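Long-range contact in putative transcriptional regulator (Clostridium difficile, PDB 3QI7), which is of unknown function but probably binds a small ligand, possibly a sugar, and may act in transcriptional regulation: residues K248-P259 / G294-P305. Sequence-based numbering, arbitrary orientation.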
ATOM      1  N   LYS A 248      -8.967  23.046  11.084  1.00 27.54           N
ATOM      2  CA  LYS A 248      -9.593  23.013   9.768  1.00 27.37           C
ATOM      3  C   LYS A 248      -8.592  23.242   8.665  1.00 26.49           C
ATOM      4  O   LYS A 248      -8.864  23.905   7.670  1.00 24.44           O
ATOM      5  CB  LYS A 248     -10.770  23.973   9.672  1.00 28.66           C
ATOM      6  CG  LYS A 248     -11.808  23.783  10.775  1.00 32.41           C
ATOM      7  CD  LYS A 248     -13.160  23.460  10.187  1.00 39.50           C
ATOM      8  CE  LYS A 248     -14.279  23.657  11.203  1.00 45.85           C
ATOM      9  NZ  LYS A 248     -14.402  22.463  12.071  1.00 47.45           N
ATOM     10  N   TYR A 249      -7.427  22.635   8.851  1.00 26.31           N
ATOM     11  CA  TYR A 249      -6.375  22.698   7.867  1.00 25.19           C
ATOM     12  C   TYR A 249      -6.529  21.547   6.886  1.00 23.32           C
ATOM     13  O   TYR A 249      -7.579  20.899   6.864  1.00 24.73           O
ATOM     14  CB  TYR A 249      -4.983  22.755   8.550  1.00 26.18           C
ATOM     15  CG  TYR A 249      -4.664  21.704   9.593  1.00 24.22           C
ATOM     16  CD1 TYR A 249      -4.337  20.406   9.239  1.00 20.00           C
ATOM     17  CD2 TYR A 249      -4.630  22.037  10.943  1.00 26.15           C
ATOM     18  CE1 TYR A 249      -3.973  19.444  10.210  1.00 21.13           C
ATOM     19  CE2 TYR A 249      -4.299  21.087  11.919  1.00 21.62           C
ATOM     20  CZ  TYR A 249      -3.980  19.808  11.561  1.00 23.85           C
ATOM     21  OH  TYR A 249      -3.649  18.912  12.549  1.00 25.47           O
ATOM     22  N   ILE A 250      -5.523  21.327   6.052  1.00 23.86           N
ATOM     23  CA  ILE A 250      -5.566  20.268   5.051  1.00 21.02           C
ATOM     24  C   ILE A 250      -4.695  19.071   5.454  1.00 21.89           C
ATOM     25  O   ILE A 250      -3.580  19.241   5.963  1.00 20.61           O
ATOM     26  CB  ILE A 250      -5.084  20.780   3.662  1.00 22.71           C
ATOM     27  CG1 ILE A 250      -5.959  21.927   3.158  1.00 23.22           C
ATOM     28  CG2 ILE A 250      -5.069  19.685   2.644  1.00 20.47           C
ATOM     29  CD1 ILE A 250      -5.180  22.931   2.263  1.00 22.59           C
ATOM     30  N   VAL A 251      -5.222  17.871   5.245  1.00 19.61           N
ATOM     31  CA  VAL A 251      -4.441  16.632   5.357  1.00 20.47           C
ATOM     32  C   VAL A 251      -4.647  15.831   4.070  1.00 21.28           C
ATOM     33  O   VAL A 251      -5.537  14.967   3.952  1.00 19.64           O
ATOM     34  CB  VAL A 251      -4.800  15.811   6.616  1.00 19.11           C
ATOM     35  CG1 VAL A 251      -3.832  14.639   6.774  1.00 21.80           C
ATOM     36  CG2 VAL A 251      -4.817  16.744   7.853  1.00 21.77           C
ATOM     37  N   ALA A 252      -3.785  16.109   3.099  1.00 20.38           N
ATOM     38  CA  ALA A 252      -3.951  15.526   1.757  1.00 21.89           C
ATOM     39  C   ALA A 252      -3.849  13.994   1.829  1.00 19.44           C
ATOM     40  O   ALA A 252      -4.597  13.285   1.143  1.00 17.24           O
ATOM     41  CB  ALA A 252      -2.912  16.099   0.808  1.00 21.29           C
ATOM     42  N   GLU A 253      -2.922  13.500   2.659  1.00 17.20           N
ATOM     43  CA  GLU A 253      -2.705  12.063   2.878  1.00 18.27           C
ATOM     44  C   GLU A 253      -2.174  11.686   4.276  1.00 17.73           C
ATOM     45  O   GLU A 253      -1.327  12.366   4.852  1.00 20.78           O
ATOM     46  CB  GLU A 253      -1.693  11.506   1.824  1.00 17.04           C
ATOM     47  CG  GLU A 253      -2.102  11.704   0.383  1.00 20.12           C
ATOM     48  CD  GLU A 253      -1.123  11.081  -0.604  1.00 21.90           C
ATOM     49  OE1 GLU A 253       0.018  10.842  -0.203  1.00 22.35           O
ATOM     50  OE2 GLU A 253      -1.489  10.854  -1.782  1.00 25.92           O
ATOM     51  N   GLN A 254      -2.612  10.534   4.783  1.00 18.80           N
ATOM     52  CA  GLN A 254      -1.940   9.865   5.901  1.00 18.51           C
ATOM     53  C   GLN A 254      -0.531   9.427   5.444  1.00 20.35           C
ATOM     54  O   GLN A 254      -0.260   9.320   4.241  1.00 19.39           O
ATOM     55  CB  GLN A 254      -2.696   8.611   6.296  1.00 18.27           C
ATOM     56  CG  GLN A 254      -4.149   8.842   6.817  1.00 18.24           C
ATOM     57  CD  GLN A 254      -5.082   7.715   6.441  1.00 21.92           C
ATOM     58  OE1 GLN A 254      -5.542   7.632   5.297  1.00 18.89           O
ATOM     59  NE2 GLN A 254      -5.340   6.813   7.390  1.00 18.08           N
ATOM     60  N   SER A 255       0.319   9.118   6.417  1.00 21.47           N
ATOM     61  CA  SER A 255       1.605   8.468   6.187  1.00 20.60           C
ATOM     62  C   SER A 255       1.498   7.426   5.071  1.00 22.11           C
ATOM     63  O   SER A 255       2.281   7.429   4.108  1.00 23.21           O
ATOM     64  CB  SER A 255       2.117   7.863   7.505  1.00 25.26           C
ATOM     65  OG  SER A 255       1.202   6.971   8.121  1.00 21.64           O
ATOM     66  N   ASN A 256       0.517   6.547   5.210  1.00 21.45           N
ATOM     67  CA  ASN A 256       0.092   5.651   4.145  1.00 22.42           C
ATOM     68  C   ASN A 256      -1.430   5.696   4.059  1.00 22.36           C
ATOM     69  O   ASN A 256      -2.081   5.324   5.012  1.00 19.80           O
ATOM     70  CB  ASN A 256       0.548   4.234   4.425  1.00 22.68           C
ATOM     71  CG  ASN A 256       2.030   4.072   4.208  1.00 31.08           C
ATOM     72  OD1 ASN A 256       2.502   4.082   3.072  1.00 35.89           O
ATOM     73  ND2 ASN A 256       2.776   4.017   5.296  1.00 27.58           N
ATOM     74  N   PRO A 257      -1.990   6.177   2.931  1.00 23.04           N
ATOM     75  CA  PRO A 257      -3.452   6.279   2.826  1.00 23.53           C
ATOM     76  C   PRO A 257      -4.188   4.967   3.096  1.00 23.33           C
ATOM     77  O   PRO A 257      -3.846   3.931   2.541  1.00 19.85           O
ATOM     78  CB  PRO A 257      -3.672   6.722   1.385  1.00 23.66           C
ATOM     79  CG  PRO A 257      -2.425   7.517   1.054  1.00 27.24           C
ATOM     80  CD  PRO A 257      -1.323   6.718   1.731  1.00 22.16           C
ATOM     81  N   SER A 258      -5.163   5.045   3.995  1.00 22.54           N
ATOM     82  CA  SER A 258      -5.952   3.898   4.401  1.00 23.84           C
ATOM     83  C   SER A 258      -7.265   4.310   5.066  1.00 23.42           C
ATOM     84  O   SER A 258      -7.246   4.967   6.095  1.00 20.14           O
ATOM     85  CB  SER A 258      -5.161   3.021   5.370  1.00 23.82           C
ATOM     86  OG  SER A 258      -5.992   1.971   5.816  1.00 23.39           O
ATOM     87  N   PRO A 259      -8.401   3.900   4.488  1.00 20.62           N
ATOM     88  CA  PRO A 259      -9.698   4.188   5.108  1.00 22.16           C
ATOM     89  C   PRO A 259      -9.888   3.487   6.445  1.00 24.59           C
ATOM     90  O   PRO A 259     -10.643   3.980   7.322  1.00 25.37           O
ATOM     91  CB  PRO A 259     -10.707   3.648   4.083  1.00 18.30           C
ATOM     92  CG  PRO A 259      -9.956   3.474   2.825  1.00 24.39           C
ATOM     93  CD  PRO A 259      -8.538   3.205   3.200  1.00 19.77           C
ATOM     94  N   GLY A 294     -17.595  20.058   8.796  1.00 29.20           N
ATOM     95  CA  GLY A 294     -17.104  21.250   8.093  1.00 28.29           C
ATOM     96  C   GLY A 294     -15.766  20.996   7.410  1.00 27.23           C
ATOM     97  O   GLY A 294     -14.975  21.916   7.237  1.00 26.67           O
HETATM   98  N   MSE A 295     -15.521  19.756   7.006  1.00 25.08           N
HETATM   99  CA  MSE A 295     -14.202  19.371   6.465  1.00 24.44           C
HETATM  100  C   MSE A 295     -14.212  18.886   5.020  1.00 25.79           C
HETATM  101  O   MSE A 295     -13.252  18.229   4.560  1.00 27.54           O
HETATM  102  CB  MSE A 295     -13.565  18.319   7.368  1.00 24.69           C
HETATM  103  CG  MSE A 295     -13.165  18.840   8.718  1.00 23.70           C
HETATM  104 SE   MSE A 295     -11.758  20.108   8.619  0.75 32.45          SE
HETATM  105  CE  MSE A 295     -10.261  18.918   8.081  1.00 23.05           C
ATOM    106  N   SER A 296     -15.245  19.224   4.269  1.00 28.50           N
ATOM    107  CA  SER A 296     -15.291  18.838   2.852  1.00 29.98           C
ATOM    108  C   SER A 296     -14.137  19.472   2.058  1.00 27.74           C
ATOM    109  O   SER A 296     -13.760  20.631   2.260  1.00 28.36           O
ATOM    110  CB  SER A 296     -16.655  19.166   2.223  1.00 33.38           C
ATOM    111  OG  SER A 296     -17.637  18.225   2.685  1.00 38.98           O
ATOM    112  N   ASN A 297     -13.568  18.659   1.184  1.00 26.55           N
ATOM    113  CA  ASN A 297     -12.436  19.010   0.367  1.00 25.75           C
ATOM    114  C   ASN A 297     -11.158  19.376   1.157  1.00 27.50           C
ATOM    115  O   ASN A 297     -10.277  20.003   0.599  1.00 26.71           O
ATOM    116  CB  ASN A 297     -12.832  20.084  -0.640  1.00 28.96           C
ATOM    117  CG  ASN A 297     -14.024  19.650  -1.532  1.00 33.23           C
ATOM    118  OD1 ASN A 297     -15.136  20.158  -1.389  1.00 47.40           O
ATOM    119  ND2 ASN A 297     -13.789  18.710  -2.434  1.00 43.62           N
ATOM    120  N   ARG A 298     -11.049  18.930   2.422  1.00 24.85           N
ATOM    121  CA  ARG A 298      -9.845  19.141   3.249  1.00 22.35           C
ATOM    122  C   ARG A 298      -8.994  17.897   3.516  1.00 21.89           C
ATOM    123  O   ARG A 298      -7.848  18.012   3.950  1.00 22.79           O
ATOM    124  CB  ARG A 298     -10.262  19.748   4.593  1.00 23.51           C
ATOM    125  CG  ARG A 298     -11.117  21.014   4.482  1.00 26.83           C
ATOM    126  CD  ARG A 298     -10.408  22.107   3.700  1.00 27.57           C
ATOM    127  NE  ARG A 298      -9.462  22.862   4.519  1.00 30.34           N
ATOM    128  CZ  ARG A 298      -8.793  23.930   4.099  1.00 28.63           C
ATOM    129  NH1 ARG A 298      -8.905  24.347   2.836  1.00 26.34           N
ATOM    130  NH2 ARG A 298      -7.981  24.566   4.936  1.00 28.54           N
ATOM    131  N   LEU A 299      -9.516  16.722   3.178  1.00 21.07           N
ATOM    132  CA  LEU A 299      -8.950  15.429   3.618  1.00 21.64           C
ATOM    133  C   LEU A 299      -8.953  14.497   2.431  1.00 20.49           C
ATOM    134  O   LEU A 299      -9.980  14.383   1.713  1.00 20.08           O
ATOM    135  CB  LEU A 299      -9.811  14.808   4.739  1.00 20.21           C
ATOM    136  CG  LEU A 299     -10.078  15.625   5.986  1.00 24.15           C
ATOM    137  CD1 LEU A 299     -11.139  14.979   6.883  1.00 18.96           C
ATOM    138  CD2 LEU A 299      -8.758  15.885   6.778  1.00 17.78           C
ATOM    139  N   GLY A 300      -7.809  13.870   2.181  1.00 21.07           N
ATOM    140  CA  GLY A 300      -7.679  12.961   1.049  1.00 20.00           C
ATOM    141  C   GLY A 300      -7.061  11.602   1.347  1.00 21.60           C
ATOM    142  O   GLY A 300      -6.688  11.272   2.486  1.00 20.45           O
ATOM    143  N   GLY A 301      -6.930  10.816   0.282  1.00 21.16           N
ATOM    144  CA  GLY A 301      -6.403   9.463   0.379  1.00 21.43           C
ATOM    145  C   GLY A 301      -6.394   8.778  -0.985  1.00 20.47           C
ATOM    146  O   GLY A 301      -6.274   9.445  -2.026  1.00 21.49           O
ATOM    147  N   TYR A 302      -6.540   7.464  -0.947  1.00 19.43           N
ATOM    148  CA  TYR A 302      -6.773   6.617  -2.115  1.00 19.94           C
ATOM    149  C   TYR A 302      -8.123   5.898  -1.960  1.00 22.09           C
ATOM    150  O   TYR A 302      -8.679   5.847  -0.863  1.00 25.32           O
ATOM    151  CB  TYR A 302      -5.686   5.553  -2.248  1.00 20.29           C
ATOM    152  CG  TYR A 302      -4.249   5.996  -2.346  1.00 20.13           C
ATOM    153  CD1 TYR A 302      -3.894   7.208  -2.963  1.00 21.96           C
ATOM    154  CD2 TYR A 302      -3.229   5.164  -1.894  1.00 23.20           C
ATOM    155  CE1 TYR A 302      -2.564   7.578  -3.105  1.00 20.59           C
ATOM    156  CE2 TYR A 302      -1.886   5.517  -2.005  1.00 22.47           C
ATOM    157  CZ  TYR A 302      -1.550   6.725  -2.614  1.00 29.58           C
ATOM    158  OH  TYR A 302      -0.216   7.080  -2.733  1.00 29.61           O
ATOM    159  N   PRO A 303      -8.666   5.312  -3.049  1.00 22.70           N
ATOM    160  CA  PRO A 303      -9.860   4.485  -2.922  1.00 25.87           C
ATOM    161  C   PRO A 303      -9.684   3.269  -2.002  1.00 25.07           C
ATOM    162  O   PRO A 303     -10.672   2.755  -1.458  1.00 24.29           O
ATOM    163  CB  PRO A 303     -10.097   3.993  -4.374  1.00 26.06           C
ATOM    164  CG  PRO A 303      -9.513   4.996  -5.186  1.00 26.95           C
ATOM    165  CD  PRO A 303      -8.280   5.438  -4.457  1.00 25.95           C
HETATM  166  N   MSE A 304      -8.450   2.787  -1.872  1.00 23.73           N
HETATM  167  CA  MSE A 304      -8.143   1.653  -0.991  0.70 25.90           C
HETATM  168  C   MSE A 304      -6.685   1.700  -0.541  1.00 24.11           C
HETATM  169  O   MSE A 304      -5.872   2.334  -1.196  1.00 24.47           O
HETATM  170  CB  MSE A 304      -8.471   0.296  -1.666  0.70 26.12           C
HETATM  171  CG  MSE A 304      -7.951   0.067  -3.072  0.70 28.82           C
HETATM  172 SE   MSE A 304      -8.748  -1.499  -3.996  0.52 24.70          SE
HETATM  173  CE  MSE A 304      -8.482  -2.912  -2.701  0.70 24.33           C
ATOM    174  N   PRO A 305      -6.353   1.024   0.569  1.00 19.52           N
ATOM    175  CA  PRO A 305      -4.962   1.074   0.980  1.00 19.83           C
ATOM    176  C   PRO A 305      -4.088   0.295   0.038  1.00 18.41           C
ATOM    177  O   PRO A 305      -4.554  -0.654  -0.552  1.00 19.51           O
ATOM    178  CB  PRO A 305      -4.946   0.389   2.333  1.00 21.36           C
ATOM    179  CG  PRO A 305      -6.405  -0.054   2.619  1.00 23.14           C
ATOM    180  CD  PRO A 305      -7.169   0.097   1.386  1.00 22.47           C
TER
HETATM  181  O   HOH W   1      -6.063  12.354   4.927  1.00 19.25           O
HETATM  182  O   HOH W   2      -3.924  11.021  -2.635  1.00 18.82           O
HETATM  183  O   HOH W   3       0.328   9.626  -3.358  1.00 21.55           O
HETATM  184  O   HOH W   4      -4.733   9.391   3.297  1.00 16.50           O
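A single parallel beta bridge, V251 with L299, joins two extended segments of this periplasmic binding protein-like fold. V251 N gives a hydrogen bond to R298 O (2.9 Å), and V251 O accepts one from G300 N (3.1 Å). I250 also makes backbone hydrogen bonds to I227 and to V229 of strand 228-231, while L299 and G301 bond to Y371 and L369 at the C-terminal strand 361-370, so the bridge connects two strand systems. Bends at chi2 (-58°) and chi3 (-82°) fold the R298 chain back, and NH2 donates to an in-plane lone pair of K248 O (2.9 Å). I250 CG1 packs over the centre of the guanidinium face, 3.6 Å from R298 CZ; R298 NH2 also forms a salt bridge with D226. Water adds to the direct bonds: one molecule donates to V251 O and G300 O, and another links E253 OE2 to Y302 OH. P257 CG lies over the Y302 ring in a CH-pi contact, 3.8 Å from the ring centroid and 13° off the ring normal, and P259 meets P305 further along. Buried V251 O thus combines a direct bond with a water, and the E253 carboxylate combines a salt bridge to R143 with waters.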